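Local coordinates for protein integral membrane indolylacetylinositol arabinosyltransferase EmbB (Mycolicibacterium smegmatis MC2 155, PDB 7BVC) that probably polymerises arabinose into the arabinan of cell-wall arabinogalactan, acting as a membrane-embedded arabinosyltransferase, and binds ethambutol, at residues N508-Y513 / I579-L584; Q502-E507 / F570-P575; M382-G387 / I523-A528. One frame throughout, in Å; residues are numbered along the deposited sequence.

Contact 1: residues N508-Y513 / I579-L584; sequences NLRYYY and IHHFGL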
# COMPACT_ATOMS: atom_id res chain seq x y z
N ASN B 508 -5.26 10.08 1.31
CA ASN B 508 -4.64 9.39 2.43
C ASN B 508 -3.40 8.59 2.03
O ASN B 508 -2.68 8.11 2.92
CB ASN B 508 -5.65 8.46 3.10
CG ASN B 508 -6.51 7.72 2.10
OD1 ASN B 508 -6.05 7.33 1.03
ND2 ASN B 508 -7.78 7.50 2.45
N LEU B 509 -3.13 8.42 0.73
CA LEU B 509 -1.93 7.71 0.31
C LEU B 509 -0.67 8.47 0.72
O LEU B 509 0.35 7.86 1.07
CB LEU B 509 -1.94 7.48 -1.19
CG LEU B 509 -2.61 6.20 -1.68
CD1 LEU B 509 -2.38 6.01 -3.17
CD2 LEU B 509 -2.10 5.00 -0.90
N ARG B 510 -0.72 9.80 0.68
CA ARG B 510 0.45 10.60 1.03
C ARG B 510 0.88 10.37 2.47
O ARG B 510 2.08 10.42 2.78
CB ARG B 510 0.16 12.08 0.80
CG ARG B 510 1.37 12.98 0.94
CD ARG B 510 1.02 14.43 0.69
NE ARG B 510 1.03 14.77 -0.73
CZ ARG B 510 -0.06 15.08 -1.43
NH1 ARG B 510 0.04 15.36 -2.72
NH2 ARG B 510 -1.24 15.10 -0.84
N TYR B 511 -0.07 10.11 3.37
CA TYR B 511 0.25 9.81 4.76
C TYR B 511 0.43 8.33 5.01
O TYR B 511 1.08 7.95 5.99
CB TYR B 511 -0.84 10.37 5.68
CG TYR B 511 -1.18 11.81 5.40
CD1 TYR B 511 -0.43 12.84 5.96
CD2 TYR B 511 -2.24 12.14 4.58
CE1 TYR B 511 -0.74 14.16 5.71
CE2 TYR B 511 -2.56 13.46 4.32
CZ TYR B 511 -1.80 14.46 4.89
OH TYR B 511 -2.11 15.78 4.63
N TYR B 512 -0.14 7.47 4.16
CA TYR B 512 0.12 6.04 4.27
C TYR B 512 1.55 5.70 3.88
O TYR B 512 2.15 4.79 4.44
CB TYR B 512 -0.87 5.26 3.41
CG TYR B 512 -0.43 3.85 3.08
CD1 TYR B 512 -0.37 2.87 4.05
CD2 TYR B 512 -0.09 3.51 1.78
CE1 TYR B 512 0.03 1.59 3.75
CE2 TYR B 512 0.30 2.22 1.46
CZ TYR B 512 0.36 1.27 2.45
OH TYR B 512 0.76 -0.01 2.14
N TYR B 513 2.12 6.43 2.91
CA TYR B 513 3.50 6.20 2.52
C TYR B 513 4.50 6.69 3.56
O TYR B 513 5.67 6.30 3.51
CB TYR B 513 3.79 6.87 1.18
CG TYR B 513 3.09 6.25 -0.00
CD1 TYR B 513 2.76 4.90 0.00
CD2 TYR B 513 2.76 7.01 -1.12
CE1 TYR B 513 2.12 4.33 -1.08
CE2 TYR B 513 2.12 6.44 -2.20
CZ TYR B 513 1.80 5.10 -2.17
OH TYR B 513 1.16 4.53 -3.25
N ILE B 579 5.64 11.87 -1.35
CA ILE B 579 6.13 12.44 -0.10
C ILE B 579 7.01 13.67 -0.35
O ILE B 579 7.11 14.53 0.54
CB ILE B 579 6.89 11.37 0.71
CG1 ILE B 579 5.94 10.24 1.09
CG2 ILE B 579 7.49 11.95 1.99
CD1 ILE B 579 6.63 9.06 1.72
N HIS B 580 7.60 13.79 -1.54
CA HIS B 580 8.41 14.96 -1.86
C HIS B 580 7.64 16.27 -1.71
O HIS B 580 8.26 17.32 -1.57
CB HIS B 580 8.95 14.85 -3.28
CG HIS B 580 9.27 13.46 -3.71
ND1 HIS B 580 10.39 12.78 -3.26
CD2 HIS B 580 8.64 12.62 -4.56
CE1 HIS B 580 10.41 11.57 -3.81
NE2 HIS B 580 9.36 11.45 -4.60
N HIS B 581 6.32 16.22 -1.73
CA HIS B 581 5.49 17.41 -1.60
C HIS B 581 5.41 17.93 -0.17
O HIS B 581 4.63 18.84 0.09
CB HIS B 581 4.08 17.12 -2.12
CG HIS B 581 4.03 16.75 -3.57
ND1 HIS B 581 2.87 16.32 -4.19
CD2 HIS B 581 4.99 16.75 -4.52
CE1 HIS B 581 3.12 16.07 -5.46
NE2 HIS B 581 4.40 16.33 -5.69
N PHE B 582 6.19 17.37 0.75
CA PHE B 582 6.25 17.87 2.12
C PHE B 582 7.34 18.92 2.31
O PHE B 582 7.43 19.50 3.39
CB PHE B 582 6.47 16.72 3.09
CG PHE B 582 5.25 15.90 3.35
CD1 PHE B 582 4.01 16.50 3.47
CD2 PHE B 582 5.33 14.52 3.46
CE1 PHE B 582 2.88 15.74 3.70
CE2 PHE B 582 4.20 13.76 3.69
CZ PHE B 582 2.97 14.38 3.81
N GLY B 583 8.16 19.18 1.29
CA GLY B 583 9.12 20.26 1.36
C GLY B 583 8.52 21.63 1.23
O GLY B 583 9.23 22.63 1.40
N LEU B 584 7.22 21.71 0.93
CA LEU B 584 6.54 23.00 0.83
C LEU B 584 6.37 23.66 2.19
O LEU B 584 6.13 24.87 2.25
CB LEU B 584 5.17 22.81 0.18
CG LEU B 584 5.19 22.30 -1.26
CD1 LEU B 584 3.78 22.02 -1.73
CD2 LEU B 584 5.86 23.31 -2.16
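R510 reaches across between two small helical elements of the GT-C-type membrane domain, from the short helix 509-512 to the 3-10 turns of 580-584, where it meets H581 and F582. From CB its chain runs out extended (CG anti to the backbone N, chi1 -172°), which carries the methylenes past the end of the F582 ring: CG lies 3.6 Å from F582 CZ and CD 3.8 Å from F582 CE1. A long aliphatic stem suits this place, since it packs on phenylalanine while delivering charge further on. The chain then bends at chi3 (-84°). NE passes 4.1 Å from H581 CB and gives a weak hydrogen bond to W578 O. The strong partner of the buried guanidinium is E507, in a salt bridge with NH2; the bonds from NH2 to L571 O and from NH1 to T574 OG1 are weak. Alongside, CE1 of Y511, a residue that touches cardiolipin, meets F582 CZ at 4.2 Å, and the CD1 end of I579 comes within 3.6 Å of Y513 CB. At the far end of the arginine, NH1 donates a weak bond to H581 ND1, 3.3 Å away with an N-H...N angle of 155°, arriving in the plane of the imidazole at its edge.

Contact 2: residues Q502-E507 / F570-P575; sequences QEWWTE and FLMFTP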
# COMPACT_ATOMS: atom_id res chain seq x y z
N GLN B 502 -4.70 9.89 -9.72
CA GLN B 502 -4.80 10.09 -8.28
C GLN B 502 -5.85 11.16 -7.95
O GLN B 502 -5.55 12.25 -7.46
CB GLN B 502 -3.44 10.45 -7.67
CG GLN B 502 -2.40 9.36 -7.83
CD GLN B 502 -2.91 8.00 -7.42
OE1 GLN B 502 -2.75 7.02 -8.14
NE2 GLN B 502 -3.50 7.92 -6.23
N GLU B 503 -7.10 10.80 -8.24
CA GLU B 503 -8.26 11.63 -7.93
C GLU B 503 -8.28 12.06 -6.46
O GLU B 503 -7.61 11.45 -5.62
CB GLU B 503 -9.54 10.89 -8.29
CG GLU B 503 -9.75 9.62 -7.50
CD GLU B 503 -9.08 8.41 -8.12
OE1 GLU B 503 -8.21 8.60 -8.99
OE2 GLU B 503 -9.42 7.28 -7.74
N TRP B 504 -9.06 13.10 -6.15
CA TRP B 504 -8.87 13.84 -4.91
C TRP B 504 -9.14 12.99 -3.67
O TRP B 504 -8.53 13.23 -2.62
CB TRP B 504 -9.75 15.08 -4.90
CG TRP B 504 -11.21 14.79 -4.83
CD1 TRP B 504 -12.06 14.60 -5.88
CD2 TRP B 504 -12.00 14.64 -3.64
NE1 TRP B 504 -13.33 14.34 -5.42
CE2 TRP B 504 -13.32 14.36 -4.05
CE3 TRP B 504 -11.71 14.72 -2.28
CZ2 TRP B 504 -14.35 14.17 -3.13
CZ3 TRP B 504 -12.74 14.52 -1.37
CH2 TRP B 504 -14.04 14.25 -1.81
N TRP B 505 -10.05 12.02 -3.75
CA TRP B 505 -10.38 11.23 -2.57
C TRP B 505 -9.33 10.18 -2.25
O TRP B 505 -9.55 9.37 -1.33
CB TRP B 505 -11.75 10.57 -2.73
CG TRP B 505 -11.85 9.58 -3.84
CD1 TRP B 505 -11.35 8.31 -3.86
CD2 TRP B 505 -12.53 9.76 -5.09
NE1 TRP B 505 -11.66 7.70 -5.05
CE2 TRP B 505 -12.38 8.57 -5.82
CE3 TRP B 505 -13.24 10.82 -5.66
CZ2 TRP B 505 -12.92 8.40 -7.09
CZ3 TRP B 505 -13.77 10.66 -6.93
CH2 TRP B 505 -13.61 9.46 -7.63
N THR B 506 -8.21 10.15 -2.97
CA THR B 506 -7.09 9.27 -2.67
C THR B 506 -5.99 10.02 -1.92
O THR B 506 -4.80 9.75 -2.10
CB THR B 506 -6.58 8.64 -3.96
OG1 THR B 506 -7.69 8.12 -4.70
CG2 THR B 506 -5.66 7.47 -3.68
N GLU B 507 -6.37 10.98 -1.08
CA GLU B 507 -5.39 11.83 -0.41
C GLU B 507 -4.62 11.07 0.66
O GLU B 507 -3.45 11.36 0.90
CB GLU B 507 -6.09 13.05 0.19
CG GLU B 507 -5.22 13.89 1.11
CD GLU B 507 -4.07 14.55 0.38
OE1 GLU B 507 -4.22 14.86 -0.82
OE2 GLU B 507 -3.01 14.75 1.00
N PHE B 570 -5.36 22.37 0.14
CA PHE B 570 -4.99 22.44 -1.27
C PHE B 570 -4.03 21.34 -1.69
O PHE B 570 -3.83 21.15 -2.90
CB PHE B 570 -4.36 23.79 -1.59
CG PHE B 570 -5.35 24.86 -1.96
CD1 PHE B 570 -6.20 24.69 -3.04
CD2 PHE B 570 -5.43 26.03 -1.23
CE1 PHE B 570 -7.11 25.66 -3.38
CE2 PHE B 570 -6.34 27.01 -1.57
CZ PHE B 570 -7.18 26.83 -2.65
N LEU B 571 -3.42 20.62 -0.75
CA LEU B 571 -2.56 19.51 -1.13
C LEU B 571 -3.33 18.36 -1.76
O LEU B 571 -2.70 17.46 -2.34
CB LEU B 571 -1.78 19.00 0.08
CG LEU B 571 -0.36 19.55 0.23
CD1 LEU B 571 0.40 18.81 1.32
CD2 LEU B 571 0.39 19.48 -1.10
N MET B 572 -4.65 18.36 -1.68
CA MET B 572 -5.47 17.48 -2.50
C MET B 572 -5.53 18.07 -3.91
O MET B 572 -4.84 19.04 -4.24
CB MET B 572 -6.85 17.29 -1.89
CG MET B 572 -6.84 16.99 -0.40
SD MET B 572 -8.48 16.63 0.24
CE MET B 572 -9.43 17.98 -0.45
N PHE B 573 -6.34 17.46 -4.78
CA PHE B 573 -6.55 17.97 -6.13
C PHE B 573 -5.27 17.96 -6.95
O PHE B 573 -5.25 18.45 -8.09
CB PHE B 573 -7.15 19.38 -6.10
CG PHE B 573 -8.33 19.52 -5.18
CD1 PHE B 573 -9.40 18.65 -5.26
CD2 PHE B 573 -8.36 20.52 -4.23
CE1 PHE B 573 -10.48 18.77 -4.42
CE2 PHE B 573 -9.44 20.65 -3.38
CZ PHE B 573 -10.50 19.78 -3.47
N THR B 574 -4.19 17.42 -6.40
CA THR B 574 -2.97 17.32 -7.18
C THR B 574 -2.89 15.96 -7.86
O THR B 574 -3.25 14.95 -7.26
CB THR B 574 -1.74 17.54 -6.31
OG1 THR B 574 -1.74 16.59 -5.23
CG2 THR B 574 -1.73 18.94 -5.73
N PRO B 575 -2.42 15.92 -9.11
CA PRO B 575 -2.44 14.66 -9.87
C PRO B 575 -1.56 13.56 -9.29
O PRO B 575 -1.71 12.40 -9.70
CB PRO B 575 -1.95 15.08 -11.26
CG PRO B 575 -2.21 16.55 -11.33
CD PRO B 575 -1.98 17.05 -9.94
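W504 and F573 extend side by side in the same direction, joining two irregular loops of the GT-C-type membrane domain. The backbone directs W504 CB at the phenyl ring, 3.6 Å from F573 CD1, and the crowded position of CG between backbone N and carbonyl carbon (chi1 68°) swings the indole alongside it. The five-membered ring stands obliquely to F573, with centroids 5.9 Å apart and planes at 46°. F573 itself has a left-handed backbone conformation, and its ring folds back so that M572 CB sits over the centre of one face. The length of M572 lets one unbranched chain meet E507 through CG and W504 through CE: beyond an extended middle it bends at its last torsion, bringing CE 4.4 Å from W504 CE3. E507 crosses it at about a right angle, curled at chi2 so that OE1 lies 3.4 Å from M572 CG. OE1 is equally near L571 O, but both are acceptors and no hydrogen bond joins them; the charge is probably balanced by R510, which bonds OE2. Earlier in the same loop, Q502 lays its aliphatic part against the backbone, with CB 3.3 Å from P575 O. K577 adds a hydrogen bond to Q502 O, and cardiolipin touches E507. The contact thus joins the loop leading from helix 485-497 into helix 509-512 to the one that follows helix 554-570 and precedes helix 586-599.

Contact 3: residues M382-G387 / I523-A528; sequences MPFNNG and ISRRVA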
# COMPACT_ATOMS: atom_id res chain seq x y z
N MET B 382 16.72 20.26 4.74
CA MET B 382 17.82 19.34 4.44
C MET B 382 17.40 18.14 3.59
O MET B 382 17.99 17.94 2.51
CB MET B 382 18.49 18.91 5.75
CG MET B 382 19.44 19.93 6.34
SD MET B 382 20.31 19.28 7.78
CE MET B 382 21.45 20.62 8.10
N PRO B 383 16.43 17.32 3.99
CA PRO B 383 16.18 16.07 3.26
C PRO B 383 15.33 16.23 2.01
O PRO B 383 15.15 15.23 1.29
CB PRO B 383 15.46 15.22 4.30
CG PRO B 383 14.67 16.20 5.06
CD PRO B 383 15.52 17.44 5.15
N PHE B 384 14.81 17.41 1.71
CA PHE B 384 13.85 17.57 0.63
C PHE B 384 14.33 18.50 -0.48
O PHE B 384 14.25 18.13 -1.66
CB PHE B 384 12.52 18.09 1.19
CG PHE B 384 11.69 17.04 1.87
CD1 PHE B 384 11.12 16.01 1.15
CD2 PHE B 384 11.48 17.09 3.24
CE1 PHE B 384 10.36 15.04 1.78
CE2 PHE B 384 10.73 16.13 3.87
CZ PHE B 384 10.17 15.10 3.14
N ASN B 385 14.83 19.68 -0.14
CA ASN B 385 15.06 20.75 -1.10
C ASN B 385 16.54 20.96 -1.41
O ASN B 385 17.00 22.09 -1.57
CB ASN B 385 14.44 22.05 -0.61
CG ASN B 385 13.00 21.88 -0.17
OD1 ASN B 385 12.33 20.93 -0.58
ND2 ASN B 385 12.52 22.79 0.66
N ASN B 386 17.31 19.88 -1.51
CA ASN B 386 18.71 19.97 -1.87
C ASN B 386 19.01 19.42 -3.25
O ASN B 386 20.17 19.46 -3.68
CB ASN B 386 19.57 19.24 -0.83
CG ASN B 386 21.02 19.68 -0.87
OD1 ASN B 386 21.34 20.76 -1.36
ND2 ASN B 386 21.91 18.84 -0.35
N GLY B 387 18.01 18.91 -3.96
CA GLY B 387 18.19 18.37 -5.30
C GLY B 387 17.82 19.37 -6.37
O GLY B 387 18.18 20.55 -6.29
N ILE B 523 13.91 8.23 8.65
CA ILE B 523 14.03 9.00 9.88
C ILE B 523 14.01 10.50 9.59
O ILE B 523 13.37 11.28 10.30
CB ILE B 523 15.30 8.59 10.65
CG1 ILE B 523 15.10 7.23 11.30
CG2 ILE B 523 15.66 9.62 11.70
CD1 ILE B 523 16.32 6.75 12.06
N SER B 524 14.70 10.92 8.53
CA SER B 524 14.84 12.33 8.22
C SER B 524 13.68 12.90 7.41
O SER B 524 13.53 14.12 7.35
CB SER B 524 16.14 12.57 7.46
OG SER B 524 16.11 11.95 6.19
N ARG B 525 12.86 12.05 6.79
CA ARG B 525 11.78 12.51 5.93
C ARG B 525 10.44 12.63 6.66
O ARG B 525 9.41 12.76 6.01
CB ARG B 525 11.63 11.58 4.73
CG ARG B 525 12.95 11.25 4.05
CD ARG B 525 13.04 11.91 2.69
NE ARG B 525 12.11 11.32 1.74
CZ ARG B 525 11.89 11.79 0.51
NH1 ARG B 525 12.54 12.87 0.09
NH2 ARG B 525 11.03 11.19 -0.29
N ARG B 526 10.44 12.58 7.99
CA ARG B 526 9.23 12.75 8.78
C ARG B 526 9.20 14.05 9.57
O ARG B 526 8.11 14.48 9.99
CB ARG B 526 9.05 11.57 9.75
CG ARG B 526 9.11 10.22 9.07
CD ARG B 526 8.94 9.08 10.06
NE ARG B 526 8.88 7.79 9.39
CZ ARG B 526 8.49 6.66 9.98
NH1 ARG B 526 8.13 6.66 11.25
NH2 ARG B 526 8.47 5.53 9.29
N VAL B 527 10.36 14.68 9.77
CA VAL B 527 10.45 15.89 10.57
C VAL B 527 9.60 17.00 9.97
O VAL B 527 8.83 17.67 10.67
CB VAL B 527 11.93 16.32 10.70
CG1 VAL B 527 12.07 17.44 11.71
CG2 VAL B 527 12.79 15.13 11.09
N ALA B 528 9.72 17.20 8.65
CA ALA B 528 9.06 18.32 7.99
C ALA B 528 7.57 18.37 8.26
O ALA B 528 6.97 19.45 8.27
CB ALA B 528 9.32 18.26 6.48
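F384 wedges its ring between R525 and A528, while P383 beside it rests on S524. The loop between helices 367-381 and 391-411 thereby packs on the residues leading into helix 527-545, within the GT-C-type membrane region. The phenyl carbons divide the work: CE1 lies over one face of the R525 guanidinium, 3.5 Å from NH1, and CE2 meets the A528 methyl CB at 3.7 Å. Ring and guanidinium planes are tilted 29° from each other. Alanine, small and apolar, lets the helix start come close to the aromatic. The compact, puckered proline ring packs CG against S524 O at 3.3 Å, and P383 O stands in the guanidinium plane at its edge, 3.7 Å from NH1 and not hydrogen-bonded to it. R525 gets here by a chain bent at both chi2 (-110°) and chi3 (-69°), which folds its tip back against the phenyl. One shell further out, D520 makes a salt bridge with NH2 and probably helps orient the guanidinium; H580 of the ethambutol pocket touches the same arginine. With no hydrogen bond across the two segments, the join relies on van der Waals contact, and the buried positive charge is probably balanced chiefly by D520 while its flat face serves as a packing surface for F384.

From the N terminus, 382-387 comes first, between helices 367-381 and 391-411; next follow 502-507 and 508-513, and only then does 523-528 close contact 3 over a long, largely helical excursion. Contacts 2 and 1 open inside that loop and close beyond it, at 570-575 and then 579-584. Every pair therefore crosses and none nests. In space contact 1 is central: it touches contact 2 through R510 and L571, and contact 3 through I579 O and F384 CE1, whereas contacts 2 and 3 stay about 10 Å apart at their nearest atoms. Together they tie the loops after helices 367-381, 485-497 and 554-570 to one another and to the start of helix 527-545.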